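Local coordinates for protein carbohydrate oxidase (Microdochium nivale, PDB 3RJA) that catalyses the FAD-dependent oxidation of the C1 hydroxyl of mono-, oligo- and polysaccharides to lactones, reducing molecular oxygen to hydrogen peroxide, at residues P315-K327 / Q396-V410. Sequence-based numbering, arbitrary orientation.
Sequences PVENFYAKSLTLK and QTYPETSFKFLDGWV
Tyr-320 and Lys-322 of strand 318-326 meet the 403-410 part of helix 403-414, which runs nearly parallel to the strand, 8° between directions and 8.7 Å between axes at closest approach. The Tyr-320 ring stands between the strand and Phe-403. Phe-403 points an edge at its face in a T-shaped stack, with planes at 89°. A chi1 of -178° swings the Tyr-320 ring under Phe-403, whose CD1 sits over the ring centre. Tyr-398 CZ lies 3.6 Å from Tyr-320 CB. Leu-406 CD1 packs 3.6 Å from Tyr-320 O. The Lys-322 chain lies alongside Leu-406, antiparallel to it, with Lys-322 CD against Leu-406 CB. The same CD touches Val-410 CG2 at 3.8 Å. Bends at chi3 and chi4 turn the lysine amine to Asp-407. Lys-322 NZ and Asp-407 OD1 form a salt bridge of 2.9 Å, on the anti side of the carboxylate and out of its plane. The same NZ donates to Tyr-320 OH at 3.0 Å. Asp-430 takes both Lys-322 NZ and Tyr-320 OH, while Arg-432 pairs with Asp-407 OD2. Further along, Leu-324 CD2 meets Val-410 CG1 at 4.1 Å. At the other end, a water accepts from Tyr-398 N and donates to Asn-318 OD1. The main polar partner of the Asn-318 amide is Asp-393. A leucine in place of Tyr-320 would probably leave the edge of Phe-403 without its ring face and deprive Lys-322 NZ and Asp-430 of their shared hydroxyl. The contact lays the helix on one side of the antiparallel sheet. Phe-319 points away from the helix and comes near the bound substrate analogue, which Glu-317 touches. The alternating lysine, aspartates and arginine probably balance charge in this largely buried layer behind the sugar site.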
ATOM      1  N   PRO A 315      -6.498 -14.816  -4.763  1.00 17.16           N
ATOM      2  CA  PRO A 315      -7.759 -14.776  -5.512  1.00 16.41           C
ATOM      3  C   PRO A 315      -8.138 -13.345  -5.858  1.00 16.78           C
ATOM      4  O   PRO A 315      -7.866 -12.420  -5.083  1.00 17.40           O
ATOM      5  CB  PRO A 315      -8.783 -15.402  -4.541  1.00 17.73           C
ATOM      6  CG  PRO A 315      -7.917 -16.343  -3.637  1.00 17.27           C
ATOM      7  CD  PRO A 315      -6.584 -15.628  -3.526  1.00 17.99           C
ATOM      8  N   VAL A 316      -8.789 -13.167  -7.001  1.00 15.24           N
ATOM      9  CA  VAL A 316      -9.125 -11.836  -7.491  1.00 14.59           C
ATOM     10  C   VAL A 316     -10.373 -11.376  -6.796  1.00 15.44           C
ATOM     11  O   VAL A 316     -11.103 -12.190  -6.213  1.00 13.07           O
ATOM     12  CB  VAL A 316      -9.357 -11.823  -9.029  1.00 16.11           C
ATOM     13  CG1 VAL A 316      -8.059 -12.217  -9.781  1.00 13.67           C
ATOM     14  CG2 VAL A 316     -10.532 -12.754  -9.423  1.00 14.86           C
ATOM     15  N   GLU A 317     -10.608 -10.063  -6.854  1.00 14.47           N
ATOM     16  CA  GLU A 317     -11.791  -9.464  -6.267  1.00 15.25           C
ATOM     17  C   GLU A 317     -12.352  -8.449  -7.243  1.00 15.35           C
ATOM     18  O   GLU A 317     -11.702  -8.091  -8.236  1.00 15.33           O
ATOM     19  CB  GLU A 317     -11.457  -8.792  -4.913  1.00 14.81           C
ATOM     20  CG  GLU A 317     -10.849  -9.766  -3.890  1.00 15.91           C
ATOM     21  CD  GLU A 317     -10.558  -9.130  -2.512  1.00 17.43           C
ATOM     22  OE1 GLU A 317     -11.043  -8.023  -2.190  1.00 17.86           O
ATOM     23  OE2 GLU A 317      -9.802  -9.743  -1.757  1.00 20.48           O
ATOM     24  N   ASN A 318     -13.550  -7.964  -6.935  1.00 15.04           N
ATOM     25  CA  ASN A 318     -14.292  -7.112  -7.854  1.00 14.74           C
ATOM     26  C   ASN A 318     -14.844  -5.902  -7.081  1.00 13.50           C
ATOM     27  O   ASN A 318     -15.836  -6.025  -6.344  1.00 11.53           O
ATOM     28  CB  ASN A 318     -15.427  -7.942  -8.483  1.00 15.18           C
ATOM     29  CG  ASN A 318     -16.277  -7.145  -9.443  1.00 16.44           C
ATOM     30  OD1 ASN A 318     -15.810  -6.198 -10.077  1.00 16.83           O
ATOM     31  ND2 ASN A 318     -17.553  -7.518  -9.548  1.00 19.08           N
ATOM     32  N   PHE A 319     -14.217  -4.735  -7.227  1.00 12.80           N
ATOM     33  CA  PHE A 319     -14.435  -3.726  -6.199  1.00 12.91           C
ATOM     34  C   PHE A 319     -14.060  -2.307  -6.589  1.00 14.07           C
ATOM     35  O   PHE A 319     -13.464  -2.054  -7.650  1.00 14.04           O
ATOM     36  CB  PHE A 319     -13.634  -4.125  -4.926  1.00 13.39           C
ATOM     37  CG  PHE A 319     -12.114  -3.985  -5.094  1.00 13.40           C
ATOM     38  CD1 PHE A 319     -11.358  -5.019  -5.644  1.00 12.71           C
ATOM     39  CD2 PHE A 319     -11.464  -2.820  -4.701  1.00 12.80           C
ATOM     40  CE1 PHE A 319      -9.967  -4.882  -5.795  1.00 13.86           C
ATOM     41  CE2 PHE A 319     -10.069  -2.674  -4.843  1.00 13.24           C
ATOM     42  CZ  PHE A 319      -9.329  -3.685  -5.383  1.00 13.19           C
ATOM     43  N   TYR A 320     -14.425  -1.388  -5.699  1.00 12.88           N
ATOM     44  CA  TYR A 320     -14.011  -0.015  -5.764  1.00 12.82           C
ATOM     45  C   TYR A 320     -13.511   0.363  -4.372  1.00 12.81           C
ATOM     46  O   TYR A 320     -13.996  -0.170  -3.357  1.00 13.07           O
ATOM     47  CB  TYR A 320     -15.176   0.891  -6.155  1.00 13.38           C
ATOM     48  CG  TYR A 320     -14.778   2.350  -6.276  1.00 13.37           C
ATOM     49  CD1 TYR A 320     -13.723   2.750  -7.117  1.00 13.23           C
ATOM     50  CD2 TYR A 320     -15.455   3.328  -5.570  1.00 13.38           C
ATOM     51  CE1 TYR A 320     -13.363   4.082  -7.245  1.00 12.26           C
ATOM     52  CE2 TYR A 320     -15.109   4.662  -5.687  1.00 12.70           C
ATOM     53  CZ  TYR A 320     -14.062   5.037  -6.520  1.00 13.13           C
ATOM     54  OH  TYR A 320     -13.726   6.373  -6.608  1.00 11.57           O
ATOM     55  N   ALA A 321     -12.541   1.270  -4.324  1.00 11.25           N
ATOM     56  CA  ALA A 321     -11.935   1.670  -3.060  1.00 10.83           C
ATOM     57  C   ALA A 321     -11.544   3.161  -3.112  1.00 11.50           C
ATOM     58  O   ALA A 321     -11.316   3.733  -4.202  1.00 12.10           O
ATOM     59  CB  ALA A 321     -10.705   0.790  -2.767  1.00  8.76           C
ATOM     60  N   LYS A 322     -11.453   3.775  -1.935  1.00 11.36           N
ATOM     61  CA  LYS A 322     -11.073   5.168  -1.807  1.00 11.23           C
ATOM     62  C   LYS A 322     -10.251   5.294  -0.545  1.00 11.26           C
ATOM     63  O   LYS A 322     -10.243   4.378   0.273  1.00 10.55           O
ATOM     64  CB  LYS A 322     -12.309   6.073  -1.722  1.00 11.23           C
ATOM     65  CG  LYS A 322     -13.113   6.189  -3.017  1.00 10.97           C
ATOM     66  CD  LYS A 322     -14.206   7.323  -2.950  1.00 10.88           C
ATOM     67  CE  LYS A 322     -13.672   8.729  -3.316  1.00 10.62           C
ATOM     68  NZ  LYS A 322     -13.520   8.827  -4.822  1.00 10.47           N
ATOM     69  N   SER A 323      -9.606   6.442  -0.358  1.00 12.09           N
ATOM     70  CA  SER A 323      -8.813   6.664   0.842  1.00 13.09           C
ATOM     71  C   SER A 323      -8.867   8.117   1.301  1.00 12.95           C
ATOM     72  O   SER A 323      -9.315   8.991   0.573  1.00 11.35           O
ATOM     73  CB  SER A 323      -7.337   6.244   0.619  1.00 13.71           C
ATOM     74  OG  SER A 323      -6.633   7.212  -0.174  1.00 15.14           O
ATOM     75  N   LEU A 324      -8.380   8.335   2.525  1.00 13.10           N
ATOM     76  CA  LEU A 324      -8.131   9.653   3.104  1.00 12.65           C
ATOM     77  C   LEU A 324      -6.992   9.528   4.077  1.00 13.00           C
ATOM     78  O   LEU A 324      -6.872   8.506   4.781  1.00 12.84           O
ATOM     79  CB  LEU A 324      -9.358  10.177   3.863  1.00 12.24           C
ATOM     80  CG  LEU A 324     -10.501  10.737   3.000  1.00 13.06           C
ATOM     81  CD1 LEU A 324     -11.720  11.096   3.875  1.00 12.23           C
ATOM     82  CD2 LEU A 324     -10.019  11.947   2.157  1.00 12.40           C
ATOM     83  N   THR A 325      -6.160  10.570   4.119  1.00 12.73           N
ATOM     84  CA  THR A 325      -5.209  10.734   5.195  1.00 12.79           C
ATOM     85  C   THR A 325      -5.618  12.073   5.863  1.00 12.81           C
ATOM     86  O   THR A 325      -5.864  13.044   5.180  1.00 13.23           O
ATOM     87  CB  THR A 325      -3.732  10.713   4.683  1.00 13.50           C
ATOM     88  OG1 THR A 325      -3.486  11.823   3.785  1.00 13.25           O
ATOM     89  CG2 THR A 325      -3.417   9.380   3.922  1.00 12.64           C
ATOM     90  N   LEU A 326      -5.719  12.113   7.189  1.00 12.67           N
ATOM     91  CA  LEU A 326      -6.199  13.336   7.857  1.00 12.44           C
ATOM     92  C   LEU A 326      -5.304  13.744   8.986  1.00 13.24           C
ATOM     93  O   LEU A 326      -4.838  12.882   9.739  1.00 11.46           O
ATOM     94  CB  LEU A 326      -7.597  13.131   8.445  1.00 11.76           C
ATOM     95  CG  LEU A 326      -8.684  12.443   7.610  1.00 12.10           C
ATOM     96  CD1 LEU A 326      -9.880  12.125   8.554  1.00 12.28           C
ATOM     97  CD2 LEU A 326      -9.113  13.316   6.406  1.00 11.09           C
ATOM     98  N   LYS A 327      -5.098  15.064   9.129  1.00 13.67           N
ATOM     99  CA  LYS A 327      -4.451  15.579  10.332  1.00 15.50           C
ATOM    100  C   LYS A 327      -5.273  15.219  11.562  1.00 14.42           C
ATOM    101  O   LYS A 327      -4.723  14.855  12.592  1.00 16.11           O
ATOM    102  CB  LYS A 327      -4.261  17.105  10.265  1.00 15.23           C
ATOM    103  CG  LYS A 327      -3.364  17.517   9.128  1.00 17.85           C
ATOM    104  CD  LYS A 327      -2.913  18.984   9.241  1.00 19.44           C
ATOM    105  CE  LYS A 327      -1.963  19.289   8.112  1.00 20.62           C
ATOM    106  NZ  LYS A 327      -1.967  20.761   7.779  1.00 22.39           N
ATOM    107  N   GLN A 396     -20.578 -10.846 -10.486  1.00 24.56           N
ATOM    108  CA  GLN A 396     -21.452  -9.681 -10.671  1.00 23.13           C
ATOM    109  C   GLN A 396     -20.689  -8.548 -11.322  1.00 23.02           C
ATOM    110  O   GLN A 396     -19.468  -8.443 -11.182  1.00 24.12           O
ATOM    111  CB  GLN A 396     -21.976  -9.133  -9.330  1.00 26.87           C
ATOM    112  CG  GLN A 396     -22.808 -10.075  -8.489  1.00 28.34           C
ATOM    113  CD  GLN A 396     -23.195  -9.485  -7.130  1.00 30.39           C
ATOM    114  OE1 GLN A 396     -22.332  -9.198  -6.274  1.00 29.43           O
ATOM    115  NE2 GLN A 396     -24.497  -9.328  -6.914  1.00 25.92           N
ATOM    116  N   THR A 397     -21.424  -7.680 -11.994  1.00 20.88           N
ATOM    117  CA  THR A 397     -20.896  -6.444 -12.540  1.00 21.43           C
ATOM    118  C   THR A 397     -20.934  -5.397 -11.462  1.00 22.42           C
ATOM    119  O   THR A 397     -21.954  -5.249 -10.800  1.00 22.07           O
ATOM    120  CB  THR A 397     -21.761  -5.976 -13.734  1.00 20.80           C
ATOM    121  OG1 THR A 397     -21.711  -6.988 -14.738  1.00 24.71           O
ATOM    122  CG2 THR A 397     -21.243  -4.677 -14.348  1.00 22.81           C
ATOM    123  N   TYR A 398     -19.830  -4.661 -11.271  1.00 21.04           N
ATOM    124  CA  TYR A 398     -19.883  -3.523 -10.376  1.00 19.01           C
ATOM    125  C   TYR A 398     -20.793  -2.473 -11.009  1.00 19.21           C
ATOM    126  O   TYR A 398     -20.478  -1.981 -12.080  1.00 17.45           O
ATOM    127  CB  TYR A 398     -18.490  -2.930 -10.130  1.00 18.09           C
ATOM    128  CG  TYR A 398     -18.516  -1.884  -9.045  1.00 16.20           C
ATOM    129  CD1 TYR A 398     -18.840  -0.564  -9.328  1.00 13.82           C
ATOM    130  CD2 TYR A 398     -18.227  -2.228  -7.711  1.00 14.67           C
ATOM    131  CE1 TYR A 398     -18.868   0.390  -8.311  1.00 13.09           C
ATOM    132  CE2 TYR A 398     -18.259  -1.282  -6.703  1.00 12.77           C
ATOM    133  CZ  TYR A 398     -18.589   0.016  -7.000  1.00 12.10           C
ATOM    134  OH  TYR A 398     -18.648   0.952  -5.977  1.00 11.77           O
ATOM    135  N   PRO A 399     -21.911  -2.107 -10.334  1.00 21.63           N
ATOM    136  CA  PRO A 399     -22.840  -1.136 -10.917  1.00 20.62           C
ATOM    137  C   PRO A 399     -22.314   0.284 -11.031  1.00 22.60           C
ATOM    138  O   PRO A 399     -21.697   0.811 -10.103  1.00 21.04           O
ATOM    139  CB  PRO A 399     -24.066  -1.196  -9.969  1.00 21.09           C
ATOM    140  CG  PRO A 399     -23.985  -2.525  -9.328  1.00 21.30           C
ATOM    141  CD  PRO A 399     -22.493  -2.737  -9.132  1.00 20.87           C
ATOM    142  N   GLU A 400     -22.605   0.906 -12.170  1.00 23.52           N
ATOM    143  CA  GLU A 400     -22.226   2.290 -12.438  1.00 25.43           C
ATOM    144  C   GLU A 400     -22.737   3.269 -11.373  1.00 24.63           C
ATOM    145  O   GLU A 400     -22.119   4.298 -11.117  1.00 25.51           O
ATOM    146  CB  GLU A 400     -22.675   2.704 -13.868  1.00 27.84           C
ATOM    147  CG  GLU A 400     -24.086   3.376 -14.033  1.00 29.96           C
ATOM    148  CD  GLU A 400     -25.232   2.474 -14.534  0.50 29.96           C
ATOM    149  OE1 GLU A 400     -25.157   1.219 -14.498  0.50 26.83           O
ATOM    150  OE2 GLU A 400     -26.249   3.065 -14.962  0.50 32.61           O
ATOM    151  N   THR A 401     -23.857   2.942 -10.734  1.00 28.07           N
ATOM    152  CA  THR A 401     -24.398   3.817  -9.671  1.00 27.01           C
ATOM    153  C   THR A 401     -23.747   3.630  -8.290  1.00 25.75           C
ATOM    154  O   THR A 401     -23.818   4.538  -7.446  1.00 22.90           O
ATOM    155  CB  THR A 401     -25.930   3.697  -9.546  1.00 30.02           C
ATOM    156  OG1 THR A 401     -26.328   2.309  -9.552  1.00 31.93           O
ATOM    157  CG2 THR A 401     -26.595   4.438 -10.707  1.00 33.17           C
ATOM    158  N   SER A 402     -23.075   2.494  -8.080  1.00 23.78           N
ATOM    159  CA  SER A 402     -22.465   2.177  -6.761  1.00 20.83           C
ATOM    160  C   SER A 402     -21.329   3.126  -6.305  1.00 18.82           C
ATOM    161  O   SER A 402     -21.102   3.304  -5.093  1.00 16.49           O
ATOM    162  CB  SER A 402     -22.045   0.707  -6.697  1.00 20.46           C
ATOM    163  OG  SER A 402     -23.203  -0.113  -6.835  1.00 22.58           O
ATOM    164  N   PHE A 403     -20.644   3.760  -7.255  1.00 20.44           N
ATOM    165  CA  PHE A 403     -19.501   4.633  -6.925  1.00 20.46           C
ATOM    166  C   PHE A 403     -19.905   5.724  -5.928  1.00 22.20           C
ATOM    167  O   PHE A 403     -19.133   6.086  -5.039  1.00 19.07           O
ATOM    168  CB  PHE A 403     -18.898   5.300  -8.170  1.00 21.12           C
ATOM    169  CG  PHE A 403     -18.315   4.322  -9.168  1.00 19.93           C
ATOM    170  CD1 PHE A 403     -17.167   3.619  -8.875  1.00 17.26           C
ATOM    171  CD2 PHE A 403     -18.940   4.111 -10.395  1.00 20.40           C
ATOM    172  CE1 PHE A 403     -16.643   2.712  -9.766  1.00 20.31           C
ATOM    173  CE2 PHE A 403     -18.411   3.204 -11.332  1.00 23.39           C
ATOM    174  CZ  PHE A 403     -17.255   2.488 -11.008  1.00 21.04           C
ATOM    175  N   LYS A 404     -21.130   6.218  -6.065  1.00 22.61           N
ATOM    176  CA  LYS A 404     -21.587   7.327  -5.227  1.00 24.36           C
ATOM    177  C   LYS A 404     -21.573   6.977  -3.717  1.00 21.32           C
ATOM    178  O   LYS A 404     -21.452   7.867  -2.897  1.00 19.69           O
ATOM    179  CB  LYS A 404     -22.938   7.885  -5.708  1.00 26.53           C
ATOM    180  CG  LYS A 404     -24.124   6.966  -5.540  1.00 30.96           C
ATOM    181  CD  LYS A 404     -25.407   7.604  -6.130  1.00 36.00           C
ATOM    182  CE  LYS A 404     -26.681   7.119  -5.404  1.00 38.96           C
ATOM    183  NZ  LYS A 404     -26.900   5.632  -5.484  1.00 37.06           N
ATOM    184  N   PHE A 405     -21.659   5.685  -3.386  1.00 18.27           N
ATOM    185  CA  PHE A 405     -21.579   5.214  -2.004  1.00 16.36           C
ATOM    186  C   PHE A 405     -20.243   5.639  -1.353  1.00 16.53           C
ATOM    187  O   PHE A 405     -20.251   6.452  -0.400  1.00 15.63           O
ATOM    188  CB  PHE A 405     -21.806   3.685  -1.921  1.00 15.49           C
ATOM    189  CG  PHE A 405     -21.482   3.083  -0.566  1.00 16.80           C
ATOM    190  CD1 PHE A 405     -21.919   3.692   0.621  1.00 17.15           C
ATOM    191  CD2 PHE A 405     -20.767   1.890  -0.477  1.00 14.78           C
ATOM    192  CE1 PHE A 405     -21.576   3.138   1.887  1.00 17.37           C
ATOM    193  CE2 PHE A 405     -20.461   1.340   0.753  1.00 16.42           C
ATOM    194  CZ  PHE A 405     -20.861   1.965   1.942  1.00 14.66           C
ATOM    195  N   LEU A 406     -19.100   5.141  -1.857  1.00 13.39           N
ATOM    196  CA  LEU A 406     -17.823   5.588  -1.264  1.00 13.24           C
ATOM    197  C   LEU A 406     -17.562   7.077  -1.524  1.00 13.09           C
ATOM    198  O   LEU A 406     -17.052   7.767  -0.648  1.00 13.89           O
ATOM    199  CB  LEU A 406     -16.632   4.716  -1.678  1.00 12.91           C
ATOM    200  CG  LEU A 406     -16.677   3.223  -1.269  1.00 12.79           C
ATOM    201  CD1 LEU A 406     -15.312   2.572  -1.442  1.00 12.19           C
ATOM    202  CD2 LEU A 406     -17.168   3.029   0.149  1.00 12.91           C
ATOM    203  N   ASP A 407     -17.932   7.585  -2.698  1.00 12.46           N
ATOM    204  CA  ASP A 407     -17.735   9.006  -2.989  1.00 14.94           C
ATOM    205  C   ASP A 407     -18.408   9.879  -1.925  1.00 16.86           C
ATOM    206  O   ASP A 407     -17.833  10.875  -1.466  1.00 18.29           O
ATOM    207  CB  ASP A 407     -18.325   9.377  -4.366  1.00 14.65           C
ATOM    208  CG  ASP A 407     -17.456   8.916  -5.540  1.00 15.76           C
ATOM    209  OD1 ASP A 407     -16.316   8.407  -5.333  1.00 12.89           O
ATOM    210  OD2 ASP A 407     -17.922   9.112  -6.693  1.00 15.18           O
ATOM    211  N   GLY A 408     -19.634   9.505  -1.542  1.00 16.16           N
ATOM    212  CA  GLY A 408     -20.387  10.282  -0.561  1.00 17.54           C
ATOM    213  C   GLY A 408     -19.773  10.210   0.829  1.00 16.68           C
ATOM    214  O   GLY A 408     -19.753  11.197   1.555  1.00 18.76           O
ATOM    215  N   TRP A 409     -19.249   9.047   1.205  1.00 15.32           N
ATOM    216  CA  TRP A 409     -18.634   8.927   2.525  1.00 15.37           C
ATOM    217  C   TRP A 409     -17.391   9.804   2.615  1.00 15.19           C
ATOM    218  O   TRP A 409     -17.183  10.475   3.613  1.00 15.28           O
ATOM    219  CB  TRP A 409     -18.285   7.473   2.851  1.00 14.08           C
ATOM    220  CG  TRP A 409     -18.456   7.102   4.308  1.00 12.43           C
ATOM    221  CD1 TRP A 409     -18.546   7.956   5.398  1.00 12.81           C
ATOM    222  CD2 TRP A 409     -18.525   5.786   4.832  1.00 12.02           C
ATOM    223  NE1 TRP A 409     -18.686   7.229   6.555  1.00 12.25           N
ATOM    224  CE2 TRP A 409     -18.671   5.895   6.234  1.00 12.30           C
ATOM    225  CE3 TRP A 409     -18.500   4.507   4.247  1.00 11.80           C
ATOM    226  CZ2 TRP A 409     -18.795   4.784   7.049  1.00 11.96           C
ATOM    227  CZ3 TRP A 409     -18.590   3.416   5.057  1.00 11.13           C
ATOM    228  CH2 TRP A 409     -18.745   3.556   6.447  1.00 11.75           C
ATOM    229  N   VAL A 410     -16.571   9.792   1.558  1.00 16.11           N
ATOM    230  CA  VAL A 410     -15.336  10.562   1.528  1.00 15.24           C
ATOM    231  C   VAL A 410     -15.685  12.058   1.503  1.00 16.58           C
ATOM    232  O   VAL A 410     -15.059  12.867   2.187  1.00 15.98           O
ATOM    233  CB  VAL A 410     -14.466  10.172   0.294  1.00 15.64           C
ATOM    234  CG1 VAL A 410     -13.440  11.264  -0.033  1.00 15.51           C
ATOM    235  CG2 VAL A 410     -13.774   8.814   0.522  1.00 14.59           C
TER
HETATM  236  O   HOH W   1     -17.219  -5.387 -12.353  1.00 14.75           O